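Local coordinates for protein transcriptional regulator (Pseudomonas aeruginosa, PDB 3E7Q) that probably binds regulatory DNA as a repressor of the TetR family, with a helix-turn-helix DNA-binding domain and an all-helical C-terminal domain through which two copies pair, at residues E21-C26 / A60-A65; R72-L77 / G135-L140; G87-L92 / W196-E201; G152-F157 / G203-F208. All coordinates share one frame; numbering follows the deposited sequence.

Contact 1 (E21-C26 / A60-A65); sequences EATLAC and ALVAEA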
loop_
_atom_site.group_PDB
_atom_site.type_symbol
_atom_site.label_atom_id
_atom_site.label_comp_id
_atom_site.label_asym_id
_atom_site.label_seq_id
_atom_site.Cartn_x
_atom_site.Cartn_y
_atom_site.Cartn_z
ATOM N N GLU B 21 -6.590 -18.923 10.378
ATOM C CA GLU B 21 -7.776 -18.579 9.554
ATOM C C GLU B 21 -8.888 -17.797 10.349
ATOM O O GLU B 21 -9.523 -16.900 9.795
ATOM C CB GLU B 21 -8.353 -19.856 8.870
ATOM C CG GLU B 21 -9.555 -19.620 7.891
ATOM C CD GLU B 21 -10.190 -20.920 7.276
ATOM O OE1 GLU B 21 -10.970 -21.628 7.974
ATOM O OE2 GLU B 21 -9.941 -21.204 6.060
ATOM N N ALA B 22 -9.119 -18.132 11.626
ATOM C CA ALA B 22 -10.051 -17.332 12.466
ATOM C C ALA B 22 -9.539 -15.881 12.717
ATOM O O ALA B 22 -10.327 -14.896 12.694
ATOM C CB ALA B 22 -10.346 -18.041 13.790
ATOM N N THR B 23 -8.226 -15.765 12.951
ATOM C CA THR B 23 -7.549 -14.480 13.120
ATOM C C THR B 23 -7.701 -13.641 11.852
ATOM O O THR B 23 -8.063 -12.441 11.942
ATOM C CB THR B 23 -6.054 -14.701 13.490
ATOM O OG1 THR B 23 -5.996 -15.536 14.644
ATOM C CG2 THR B 23 -5.308 -13.415 13.776
ATOM N N LEU B 24 -7.448 -14.252 10.667
ATOM C CA LEU B 24 -7.598 -13.491 9.423
ATOM C C LEU B 24 -9.044 -12.987 9.170
ATOM O O LEU B 24 -9.232 -11.898 8.608
ATOM C CB LEU B 24 -7.089 -14.279 8.220
ATOM C CG LEU B 24 -5.591 -14.653 8.235
ATOM C CD1 LEU B 24 -5.386 -15.769 7.233
ATOM C CD2 LEU B 24 -4.706 -13.401 7.997
ATOM N N ALA B 25 -10.032 -13.773 9.588
ATOM C CA ALA B 25 -11.469 -13.480 9.397
ATOM C C ALA B 25 -11.892 -12.418 10.342
ATOM O O ALA B 25 -12.610 -11.492 9.975
ATOM C CB ALA B 25 -12.385 -14.783 9.597
ATOM N N CYS B 26 -11.433 -12.541 11.575
ATOM C CA CYS B 26 -11.622 -11.464 12.534
ATOM C C CYS B 26 -10.992 -10.119 12.134
ATOM O O CYS B 26 -11.617 -9.061 12.365
ATOM C CB CYS B 26 -11.114 -11.888 13.887
ATOM S SG CYS B 26 -11.280 -10.598 15.067
ATOM N N ALA B 60 0.197 -11.799 19.583
ATOM C CA ALA B 60 0.825 -13.045 19.223
ATOM C C ALA B 60 0.041 -13.860 18.176
ATOM O O ALA B 60 0.628 -14.524 17.341
ATOM C CB ALA B 60 1.001 -13.857 20.441
ATOM N N LEU B 61 -1.286 -13.814 18.227
ATOM C CA LEU B 61 -2.118 -14.479 17.222
ATOM C C LEU B 61 -1.998 -13.774 15.888
ATOM O O LEU B 61 -1.954 -14.410 14.856
ATOM C CB LEU B 61 -3.600 -14.552 17.667
ATOM C CG LEU B 61 -3.880 -15.594 18.740
ATOM C CD1 LEU B 61 -5.230 -15.329 19.485
ATOM C CD2 LEU B 61 -3.833 -17.011 18.138
ATOM N N VAL B 62 -1.928 -12.460 15.908
ATOM C CA VAL B 62 -1.850 -11.675 14.655
ATOM C C VAL B 62 -0.457 -11.850 13.999
ATOM O O VAL B 62 -0.392 -12.138 12.793
ATOM C CB VAL B 62 -2.219 -10.196 14.882
ATOM C CG1 VAL B 62 -1.867 -9.353 13.696
ATOM C CG2 VAL B 62 -3.736 -10.031 15.243
ATOM N N ALA B 63 0.617 -11.754 14.799
ATOM C CA ALA B 63 1.968 -12.097 14.342
ATOM C C ALA B 63 2.040 -13.507 13.755
ATOM O O ALA B 63 2.637 -13.709 12.693
ATOM C CB ALA B 63 2.998 -11.944 15.473
ATOM N N GLU B 64 1.415 -14.484 14.393
ATOM C CA GLU B 64 1.379 -15.830 13.789
ATOM C C GLU B 64 0.664 -15.882 12.429
ATOM O O GLU B 64 1.144 -16.537 11.483
ATOM C CB GLU B 64 0.716 -16.856 14.690
ATOM C CG GLU B 64 1.628 -17.703 15.591
ATOM C CD GLU B 64 2.745 -18.477 14.853
ATOM O OE1 GLU B 64 2.550 -19.674 14.463
ATOM O OE2 GLU B 64 3.844 -17.889 14.732
ATOM N N ALA B 65 -0.496 -15.237 12.332
ATOM C CA ALA B 65 -1.187 -15.092 11.033
ATOM C C ALA B 65 -0.335 -14.356 9.963
ATOM O O ALA B 65 -0.339 -14.755 8.786
ATOM C CB ALA B 65 -2.519 -14.415 11.190
HETATM O O HOH W 1 -3.474 -16.475 14.495
#
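Thr23 of helix 12-34 meets Ala65 and Leu61 of helix 58-82 where the axes of residues 21-26 and 60-65 cross at -102°, 9.2 Å apart at closest approach. The methyl of Thr23 does most of the touching. With CG2 anti to the backbone N, it points at the other helix, where Thr23 CG2 lies 3.7 Å from Leu61 O and 3.9 Å from Ala65 CB; the CG2 methyl of Val62 flanks it. Ala65 CB is wedged between this methyl and the branch of Leu24 that reaches over, Leu24 CD2 standing 4.0 Å from Ala65 CB.

The hydroxyl faces two ways. Thr23 OG1 is hydrogen-bonded to the carbonyl O of Leu19, one turn earlier on its own helix, and it also accepts from a water 2.7 Å away. That water donates its other hydrogen to Leu61 O at 2.6 Å and so bridges the two segments, between which no direct hydrogen bond forms. Ile40 of helix 37-44, in the predicted helix-turn-helix, touches both Thr23 and Leu61, while Phe116 of helix 110-120 covers Leu24 and Val62. Small groups, the Thr23 methyl and Ala65 CB, thus make up the centre of this mostly buried crossing, and the water gives Thr23 OG1 and Leu61 O, each already bonded within its own helix, a further partner.

Contact 2 (R72-L77 / G135-L140); sequences RVMRLL and GEYRAL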
loop_
_atom_site.group_PDB
_atom_site.type_symbol
_atom_site.label_atom_id
_atom_site.label_comp_id
_atom_site.label_asym_id
_atom_site.label_seq_id
_atom_site.Cartn_x
_atom_site.Cartn_y
_atom_site.Cartn_z
ATOM N N ARG B 72 3.748 -18.059 3.034
ATOM C CA ARG B 72 3.096 -18.667 1.906
ATOM C C ARG B 72 3.425 -17.950 0.620
ATOM O O ARG B 72 3.734 -18.596 -0.381
ATOM C CB ARG B 72 1.568 -18.665 2.117
ATOM C CG ARG B 72 0.824 -19.045 0.884
ATOM C CD ARG B 72 -0.658 -19.087 1.056
ATOM N NE ARG B 72 -1.267 -19.186 -0.269
ATOM C CZ ARG B 72 -1.422 -18.168 -1.139
ATOM N NH1 ARG B 72 -1.034 -16.942 -0.809
ATOM N NH2 ARG B 72 -1.981 -18.378 -2.353
ATOM N N VAL B 73 3.303 -16.619 0.625
ATOM C CA VAL B 73 3.717 -15.785 -0.514
ATOM C C VAL B 73 5.171 -16.100 -0.954
ATOM O O VAL B 73 5.433 -16.370 -2.139
ATOM C CB VAL B 73 3.623 -14.264 -0.217
ATOM C CG1 VAL B 73 4.464 -13.410 -1.289
ATOM C CG2 VAL B 73 2.199 -13.817 -0.147
ATOM N N MET B 74 6.086 -16.078 0.010
ATOM C CA MET B 74 7.479 -16.427 -0.258
ATOM C C MET B 74 7.735 -17.810 -0.801
ATOM O O MET B 74 8.650 -17.980 -1.605
ATOM C CB MET B 74 8.321 -16.274 0.996
ATOM C CG MET B 74 8.562 -14.822 1.325
ATOM S SD MET B 74 9.470 -13.856 0.080
ATOM C CE MET B 74 10.953 -14.870 -0.029
ATOM N N ARG B 75 6.990 -18.802 -0.319
ATOM C CA ARG B 75 7.088 -20.141 -0.869
ATOM C C ARG B 75 6.723 -20.151 -2.322
ATOM O O ARG B 75 7.377 -20.797 -3.138
ATOM C CB ARG B 75 6.192 -21.139 -0.167
ATOM C CG ARG B 75 6.854 -21.822 1.000
ATOM C CD ARG B 75 6.044 -23.091 1.413
ATOM N NE ARG B 75 4.670 -22.804 1.861
ATOM C CZ ARG B 75 4.334 -22.202 3.018
ATOM N NH1 ARG B 75 5.266 -21.736 3.865
ATOM N NH2 ARG B 75 3.046 -21.999 3.310
ATOM N N LEU B 76 5.657 -19.449 -2.647
ATOM C CA LEU B 76 5.172 -19.472 -3.998
ATOM C C LEU B 76 6.143 -18.691 -4.883
ATOM O O LEU B 76 6.411 -19.105 -5.988
ATOM C CB LEU B 76 3.762 -18.897 -4.082
ATOM C CG LEU B 76 2.646 -19.733 -3.479
ATOM C CD1 LEU B 76 1.343 -18.969 -3.705
ATOM C CD2 LEU B 76 2.594 -21.188 -4.052
ATOM N N LEU B 77 6.644 -17.553 -4.385
ATOM C CA LEU B 77 7.565 -16.719 -5.170
ATOM C C LEU B 77 8.947 -17.393 -5.379
ATOM O O LEU B 77 9.511 -17.288 -6.462
ATOM C CB LEU B 77 7.700 -15.331 -4.563
ATOM C CG LEU B 77 6.405 -14.493 -4.695
ATOM C CD1 LEU B 77 6.516 -13.141 -3.991
ATOM C CD2 LEU B 77 5.962 -14.339 -6.163
ATOM N N GLY B 135 12.620 -8.001 4.234
ATOM C CA GLY B 135 14.025 -8.367 4.036
ATOM C C GLY B 135 14.255 -9.600 3.149
ATOM O O GLY B 135 15.123 -9.609 2.278
ATOM N N GLU B 136 13.431 -10.611 3.332
ATOM C CA GLU B 136 13.553 -11.860 2.604
ATOM C C GLU B 136 13.029 -11.710 1.177
ATOM O O GLU B 136 13.582 -12.278 0.269
ATOM C CB GLU B 136 12.808 -12.976 3.328
ATOM C CG GLU B 136 13.410 -13.304 4.661
ATOM C CD GLU B 136 14.906 -13.699 4.621
ATOM O OE1 GLU B 136 15.350 -14.397 3.662
ATOM O OE2 GLU B 136 15.648 -13.290 5.564
ATOM N N TYR B 137 11.951 -10.957 1.022
ATOM C CA TYR B 137 11.360 -10.675 -0.262
ATOM C C TYR B 137 12.376 -9.933 -1.173
ATOM O O TYR B 137 12.682 -10.347 -2.336
ATOM C CB TYR B 137 10.064 -9.883 -0.031
ATOM C CG TYR B 137 9.283 -9.534 -1.280
ATOM C CD1 TYR B 137 8.354 -10.416 -1.817
ATOM C CD2 TYR B 137 9.474 -8.326 -1.910
ATOM C CE1 TYR B 137 7.642 -10.095 -2.932
ATOM C CE2 TYR B 137 8.805 -8.001 -3.081
ATOM C CZ TYR B 137 7.890 -8.888 -3.589
ATOM O OH TYR B 137 7.185 -8.525 -4.692
ATOM N N ARG B 138 12.930 -8.866 -0.631
ATOM C CA ARG B 138 14.012 -8.116 -1.322
ATOM C C ARG B 138 15.290 -8.943 -1.589
ATOM O O ARG B 138 15.903 -8.750 -2.621
ATOM C CB ARG B 138 14.369 -6.814 -0.570
ATOM C CG ARG B 138 13.329 -5.713 -0.726
ATOM C CD ARG B 138 13.736 -4.444 -0.039
ATOM N NE ARG B 138 13.796 -4.650 1.422
ATOM C CZ ARG B 138 14.838 -4.381 2.201
ATOM N NH1 ARG B 138 15.939 -3.838 1.730
ATOM N NH2 ARG B 138 14.771 -4.645 3.477
ATOM N N ALA B 139 15.730 -9.771 -0.640
ATOM C CA ALA B 139 16.922 -10.620 -0.807
ATOM C C ALA B 139 16.708 -11.503 -2.039
ATOM O O ALA B 139 17.634 -11.679 -2.826
ATOM C CB ALA B 139 17.194 -11.504 0.439
ATOM N N LEU B 140 15.494 -12.047 -2.213
ATOM C CA LEU B 140 15.195 -12.874 -3.402
ATOM C C LEU B 140 15.394 -12.105 -4.698
ATOM O O LEU B 140 15.931 -12.642 -5.694
ATOM C CB LEU B 140 13.752 -13.305 -3.370
ATOM C CG LEU B 140 13.294 -14.650 -3.874
ATOM C CD1 LEU B 140 14.069 -15.808 -3.165
ATOM C CD2 LEU B 140 11.827 -14.729 -3.570
#
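Helices 58-82 and 124-152 run nearly parallel here, the axes of residues 72-77 and 135-140 diverging by 10° and lying 10.9 Å apart, with Met74 and Tyr137 closest in the backbone. Met74 has the largest surface buried in this contact. A bend at chi2 sets Met74 SD 3.7 Å from Tyr137 CA, and a second at chi3 (-56°) directs the terminal methyl toward Leu140. The sulfur sits at the rim of the phenol ring, 5.4 Å from its centroid and 77° off the normal, a Met-aromatic contact of the edge-on kind. Beyond it the methyl meets Leu140 tip to tip, Met74 CE being 3.6 Å from Leu140 CD2, and also comes up to the backbone O of Glu136.

One turn on, Leu77 reaches the same ring, also at its edge and near its plane: Leu77 CD1 touches Tyr137 CE1 at 3.4 Å. Phe95 of helix 88-99 packs on both Leu77 and Leu140, whereas Ser167 and Leu170 of helix 159-179 adjoin Tyr137. No hydrogen bond crosses between the segments, so their cohesion comes from dispersion and shape, with the flexible, polarisable methionine moulded to the surface opposite.

Contact 3 (G87-L92 / W196-E201); sequences GARPRL and WVDGLE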
loop_
_atom_site.group_PDB
_atom_site.type_symbol
_atom_site.label_atom_id
_atom_site.label_comp_id
_atom_site.label_asym_id
_atom_site.label_seq_id
_atom_site.Cartn_x
_atom_site.Cartn_y
_atom_site.Cartn_z
ATOM N N GLY B 87 18.138 -18.507 -16.562
ATOM C CA GLY B 87 18.644 -17.132 -16.747
ATOM C C GLY B 87 17.922 -16.041 -15.961
ATOM O O GLY B 87 16.811 -16.229 -15.503
ATOM N N ALA B 88 18.509 -14.857 -15.849
ATOM C CA ALA B 88 17.954 -13.815 -14.918
ATOM C C ALA B 88 16.546 -13.307 -15.338
ATOM O O ALA B 88 15.650 -13.213 -14.477
ATOM C CB ALA B 88 18.932 -12.674 -14.715
ATOM N N ARG B 89 16.336 -13.064 -16.652
ATOM C CA ARG B 89 15.063 -12.532 -17.175
ATOM C C ARG B 89 13.950 -13.576 -17.138
ATOM O O ARG B 89 12.832 -13.263 -16.728
ATOM C CB ARG B 89 15.224 -11.878 -18.569
ATOM C CG ARG B 89 16.014 -10.595 -18.455
ATOM C CD ARG B 89 15.501 -9.348 -19.147
ATOM N NE ARG B 89 14.063 -9.005 -19.007
ATOM C CZ ARG B 89 13.528 -7.906 -19.538
ATOM N NH1 ARG B 89 14.301 -7.035 -20.134
ATOM N NH2 ARG B 89 12.245 -7.658 -19.439
ATOM N N PRO B 90 14.248 -14.835 -17.511
ATOM C CA PRO B 90 13.201 -15.848 -17.362
ATOM C C PRO B 90 12.720 -16.064 -15.892
ATOM O O PRO B 90 11.523 -16.210 -15.676
ATOM C CB PRO B 90 13.828 -17.101 -17.964
ATOM C CG PRO B 90 14.873 -16.616 -18.881
ATOM C CD PRO B 90 15.438 -15.401 -18.137
ATOM N N ARG B 91 13.654 -16.026 -14.934
ATOM C CA ARG B 91 13.378 -16.061 -13.486
ATOM C C ARG B 91 12.572 -14.838 -12.997
ATOM O O ARG B 91 11.607 -14.990 -12.239
ATOM C CB ARG B 91 14.679 -16.148 -12.672
ATOM C CG ARG B 91 15.537 -17.362 -12.900
ATOM C CD ARG B 91 16.728 -17.454 -11.941
ATOM N NE ARG B 91 17.047 -18.864 -11.731
ATOM C CZ ARG B 91 18.256 -19.349 -11.392
ATOM N NH1 ARG B 91 19.294 -18.535 -11.161
ATOM N NH2 ARG B 91 18.451 -20.675 -11.279
ATOM N N LEU B 92 12.950 -13.636 -13.434
ATOM C CA LEU B 92 12.145 -12.443 -13.138
ATOM C C LEU B 92 10.710 -12.542 -13.747
ATOM O O LEU B 92 9.750 -12.205 -13.075
ATOM C CB LEU B 92 12.809 -11.123 -13.600
ATOM C CG LEU B 92 13.995 -10.575 -12.800
ATOM C CD1 LEU B 92 14.675 -9.536 -13.586
ATOM C CD2 LEU B 92 13.608 -10.075 -11.383
ATOM N N TRP B 196 9.908 -2.212 -16.698
ATOM C CA TRP B 196 10.869 -1.732 -15.736
ATOM C C TRP B 196 12.273 -2.361 -15.904
ATOM O O TRP B 196 13.298 -1.691 -15.826
ATOM C CB TRP B 196 10.356 -2.098 -14.334
ATOM C CG TRP B 196 11.207 -1.617 -13.246
ATOM C CD1 TRP B 196 11.077 -0.436 -12.633
ATOM C CD2 TRP B 196 12.320 -2.298 -12.588
ATOM N NE1 TRP B 196 12.014 -0.316 -11.641
ATOM C CE2 TRP B 196 12.804 -1.424 -11.602
ATOM C CE3 TRP B 196 12.945 -3.528 -12.749
ATOM C CZ2 TRP B 196 13.893 -1.723 -10.780
ATOM C CZ3 TRP B 196 14.030 -3.836 -11.924
ATOM C CH2 TRP B 196 14.479 -2.935 -10.934
ATOM N N VAL B 197 12.288 -3.678 -16.009
ATOM C CA VAL B 197 13.535 -4.415 -16.297
ATOM C C VAL B 197 14.151 -3.961 -17.591
ATOM O O VAL B 197 15.364 -3.782 -17.642
ATOM C CB VAL B 197 13.344 -5.976 -16.313
ATOM C CG1 VAL B 197 14.653 -6.678 -16.404
ATOM C CG2 VAL B 197 12.567 -6.438 -15.044
ATOM N N ASP B 198 13.312 -3.769 -18.621
ATOM C CA ASP B 198 13.777 -3.238 -19.907
ATOM C C ASP B 198 14.499 -1.925 -19.691
ATOM O O ASP B 198 15.566 -1.692 -20.254
ATOM C CB ASP B 198 12.631 -2.930 -20.889
ATOM C CG ASP B 198 11.952 -4.160 -21.463
ATOM O OD1 ASP B 198 12.403 -5.302 -21.289
ATOM O OD2 ASP B 198 10.919 -3.952 -22.123
ATOM N N GLY B 199 13.866 -1.047 -18.923
ATOM C CA GLY B 199 14.442 0.241 -18.542
ATOM C C GLY B 199 15.832 0.168 -17.939
ATOM O O GLY B 199 16.730 0.839 -18.398
ATOM N N LEU B 200 15.989 -0.630 -16.899
ATOM C CA LEU B 200 17.320 -0.991 -16.402
ATOM C C LEU B 200 18.284 -1.421 -17.463
ATOM O O LEU B 200 19.319 -0.866 -17.607
ATOM C CB LEU B 200 17.235 -2.162 -15.449
ATOM C CG LEU B 200 17.032 -1.994 -13.970
ATOM C CD1 LEU B 200 17.349 -3.376 -13.346
ATOM C CD2 LEU B 200 17.878 -0.954 -13.338
ATOM N N GLU B 201 17.910 -2.434 -18.225
ATOM C CA GLU B 201 18.793 -2.965 -19.247
ATOM C C GLU B 201 19.170 -1.953 -20.335
ATOM O O GLU B 201 20.278 -2.042 -20.893
ATOM C CB GLU B 201 18.186 -4.214 -19.880
ATOM C CG GLU B 201 18.070 -5.379 -18.950
ATOM C CD GLU B 201 18.435 -6.659 -19.643
ATOM O OE1 GLU B 201 17.540 -7.357 -20.197
ATOM O OE2 GLU B 201 19.662 -6.938 -19.691
#
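Asp198 OD1 accepts two hydrogen bonds from one guanidinium: Arg89 NH1 donates to Asp198 OD1 at 2.8 Å and Arg89 NH2 donates to Asp198 OD1 at 3.0 Å. The grip is end-on, both nitrogens closing on one oxygen, and the carboxylate is turned 53° from the guanidinium plane; NH1 arrives nearly along the C-O axis and NH2 from above the carboxylate. Asp198 OD2 is taken by Arg207 of the second subunit. A longer but straight bond runs from Arg89 NH1 to Glu201 OE1, 3.3 Å at 174°, using the anti lone pair of that oxygen, and NH2 has a further salt-bridge partner in Glu194.

Arg89 points toward helix 186-204, and bends at chi2 and chi3 shape its approach to the carboxylates. It runs alongside Val197, the two side chains pointing oppositely. Val197 CG1 then lies over the centre of one guanidinium face, 3.5 Å from Arg89 CZ, and the same methyl meets Leu92 CD1 at 4.0 Å. Three acidic side chains round one arginine should hold its charge and orientation firmly. The result is a salt-bridge network between near-antiparallel helices of the C-terminal domain, continued across the dimer interface, where Trp196 packs on Trp196 of the second subunit.

Contact 4 (G152-F157 / G203-F208); sequences GGWADF and GAHRRF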
loop_
_atom_site.group_PDB
_atom_site.type_symbol
_atom_site.label_atom_id
_atom_site.label_comp_id
_atom_site.label_asym_id
_atom_site.label_seq_id
_atom_site.Cartn_x
_atom_site.Cartn_y
_atom_site.Cartn_z
ATOM N N GLY B 152 24.970 -8.734 -17.725
ATOM C CA GLY B 152 25.082 -7.397 -18.344
ATOM C C GLY B 152 26.327 -6.622 -18.730
ATOM O O GLY B 152 26.199 -5.699 -19.524
ATOM N N GLY B 153 27.531 -6.810 -18.239
ATOM C CA GLY B 153 27.929 -7.038 -16.935
ATOM C C GLY B 153 28.129 -5.596 -16.458
ATOM O O GLY B 153 29.050 -4.904 -16.877
ATOM N N TRP B 154 27.227 -5.178 -15.572
ATOM C CA TRP B 154 27.157 -3.819 -15.046
ATOM C C TRP B 154 28.196 -3.642 -13.957
ATOM O O TRP B 154 28.280 -4.428 -13.031
ATOM C CB TRP B 154 25.742 -3.565 -14.551
ATOM C CG TRP B 154 24.683 -3.888 -15.645
ATOM C CD1 TRP B 154 24.880 -3.906 -16.978
ATOM C CD2 TRP B 154 23.292 -4.136 -15.450
ATOM N NE1 TRP B 154 23.716 -4.183 -17.646
ATOM C CE2 TRP B 154 22.724 -4.356 -16.725
ATOM C CE3 TRP B 154 22.465 -4.221 -14.320
ATOM C CZ2 TRP B 154 21.387 -4.662 -16.895
ATOM C CZ3 TRP B 154 21.115 -4.518 -14.501
ATOM C CH2 TRP B 154 20.596 -4.730 -15.765
ATOM N N ALA B 155 29.015 -2.613 -14.107
ATOM C CA ALA B 155 30.192 -2.376 -13.260
ATOM C C ALA B 155 29.874 -2.183 -11.761
ATOM O O ALA B 155 30.392 -2.952 -10.896
ATOM C CB ALA B 155 31.027 -1.151 -13.823
ATOM N N ASP B 156 29.102 -1.179 -11.395
ATOM C CA ASP B 156 28.696 -1.138 -9.958
ATOM C C ASP B 156 27.245 -0.828 -9.808
ATOM O O ASP B 156 26.828 0.310 -9.716
ATOM C CB ASP B 156 29.453 -0.164 -9.093
ATOM C CG ASP B 156 29.668 1.134 -9.762
ATOM O OD1 ASP B 156 30.440 1.140 -10.759
ATOM O OD2 ASP B 156 29.114 2.144 -9.257
ATOM N N PHE B 157 26.509 -1.910 -9.780
ATOM C CA PHE B 157 25.129 -1.885 -9.746
ATOM C C PHE B 157 24.807 -2.040 -8.273
ATOM O O PHE B 157 25.333 -2.926 -7.616
ATOM C CB PHE B 157 24.607 -3.069 -10.555
ATOM C CG PHE B 157 23.132 -3.092 -10.653
ATOM C CD1 PHE B 157 22.443 -1.962 -11.108
ATOM C CD2 PHE B 157 22.421 -4.179 -10.234
ATOM C CE1 PHE B 157 21.072 -1.968 -11.193
ATOM C CE2 PHE B 157 21.065 -4.182 -10.363
ATOM C CZ PHE B 157 20.413 -3.076 -10.845
ATOM N N GLY B 203 19.677 1.186 -19.871
ATOM C CA GLY B 203 20.753 2.024 -19.324
ATOM C C GLY B 203 20.451 2.635 -17.960
ATOM O O GLY B 203 21.335 3.182 -17.326
ATOM N N ALA B 204 19.213 2.481 -17.485
ATOM C CA ALA B 204 18.814 2.968 -16.199
ATOM C C ALA B 204 19.560 2.366 -14.999
ATOM O O ALA B 204 19.511 2.941 -13.901
ATOM C CB ALA B 204 17.282 2.796 -16.029
ATOM N N HIS B 205 20.215 1.221 -15.214
ATOM C CA HIS B 205 21.062 0.584 -14.222
ATOM C C HIS B 205 22.209 1.533 -13.788
ATOM O O HIS B 205 22.691 1.429 -12.665
ATOM C CB HIS B 205 21.635 -0.751 -14.767
ATOM C CG HIS B 205 22.668 -0.582 -15.845
ATOM N ND1 HIS B 205 23.979 -0.264 -15.577
ATOM C CD2 HIS B 205 22.585 -0.694 -17.187
ATOM C CE1 HIS B 205 24.656 -0.167 -16.702
ATOM N NE2 HIS B 205 23.832 -0.424 -17.695
ATOM N N ARG B 206 22.610 2.458 -14.678
ATOM C CA ARG B 206 23.570 3.517 -14.358
ATOM C C ARG B 206 23.154 4.511 -13.256
ATOM O O ARG B 206 24.011 5.010 -12.499
ATOM C CB ARG B 206 23.970 4.261 -15.625
ATOM C CG ARG B 206 24.824 3.362 -16.525
ATOM C CD ARG B 206 25.340 4.051 -17.765
ATOM N NE ARG B 206 24.291 4.837 -18.420
ATOM C CZ ARG B 206 23.659 4.493 -19.548
ATOM N NH1 ARG B 206 23.967 3.356 -20.189
ATOM N NH2 ARG B 206 22.709 5.301 -20.056
ATOM N N ARG B 207 21.859 4.765 -13.122
ATOM C CA ARG B 207 21.382 5.570 -12.031
ATOM C C ARG B 207 21.517 4.801 -10.683
ATOM O O ARG B 207 21.616 5.411 -9.632
ATOM C CB ARG B 207 19.943 6.035 -12.341
ATOM C CG ARG B 207 19.266 6.852 -11.200
ATOM C CD ARG B 207 19.782 8.291 -11.119
ATOM N NE ARG B 207 19.337 8.992 -12.293
ATOM C CZ ARG B 207 19.160 10.302 -12.404
ATOM N NH1 ARG B 207 19.370 11.100 -11.378
ATOM N NH2 ARG B 207 18.689 10.787 -13.560
ATOM N N PHE B 208 21.578 3.481 -10.697
ATOM C CA PHE B 208 21.787 2.727 -9.450
ATOM C C PHE B 208 23.279 2.623 -9.047
ATOM O O PHE B 208 23.901 1.545 -9.054
ATOM C CB PHE B 208 21.075 1.355 -9.507
ATOM C CG PHE B 208 19.571 1.463 -9.547
ATOM C CD1 PHE B 208 18.830 1.654 -8.366
ATOM C CD2 PHE B 208 18.893 1.472 -10.750
ATOM C CE1 PHE B 208 17.436 1.823 -8.374
ATOM C CE2 PHE B 208 17.473 1.576 -10.760
ATOM C CZ PHE B 208 16.760 1.773 -9.551
#
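Stacking dominates the meeting of Trp154 with His205. The imidazole lies face to face on the five-membered ring of the indole, centroids 3.7 Å apart and planes within 2° of parallel. His205 CG stands between the backbone N and the carbonyl carbon (chi1 71°), which brings the imidazole over the indole, and chi2 of 80° turns it face-on. A CH-pi contact extends the overlap: His205 CB sits over the six-membered ring, 3.8 Å from its centroid.

Apolar packing joins the phenylalanines, which lie side by side and point the same way, with Phe157 CE1 3.7 Å from Phe208 CB. Phe157 CE1 also comes within 3.8 Å of His205 CB, and within its own segment the Phe157 ring takes Trp154 CE3 over one face.

Backbone carbonyls approach without bonding. Asp156 O and Phe208 O, both acceptors, lie 3.2 Å apart, and His205 O is at the edge of the Phe157 ring, 3.7 Å from Phe157 CD1.

The loop between helices 124-152 and 159-179 thus packs against residues 203-208, near the C terminus, and next to it Phe208 is joined to Asp158 by backbone hydrogen bonding. Leu200 of helix 186-204 packs on Phe157, His205 and Phe208, Ala149 of helix 124-152 backs Trp154 and Phe157, and Leu161 of helix 159-179 touches Phe208.

From the N terminus, contact 1 closes first, enclosing the predicted helix-turn-helix between helices 12-34 and 58-82. The latter helix continues into contact 2, whose centre is about 20 Å from that of contact 1, and so connects the DNA-binding domain to the C-terminal one. Contacts 2 and 3 cross, since residues 87-92 fall inside the loop closed by contact 2 while 196-201 lie beyond it. Contact 3 in turn crosses contact 4; both use helix 186-204 and they touch directly, with Leu200 CD2 packing on Phe208 CE2. These two lie across the chain's centre from contact 1, and both reach the second subunit.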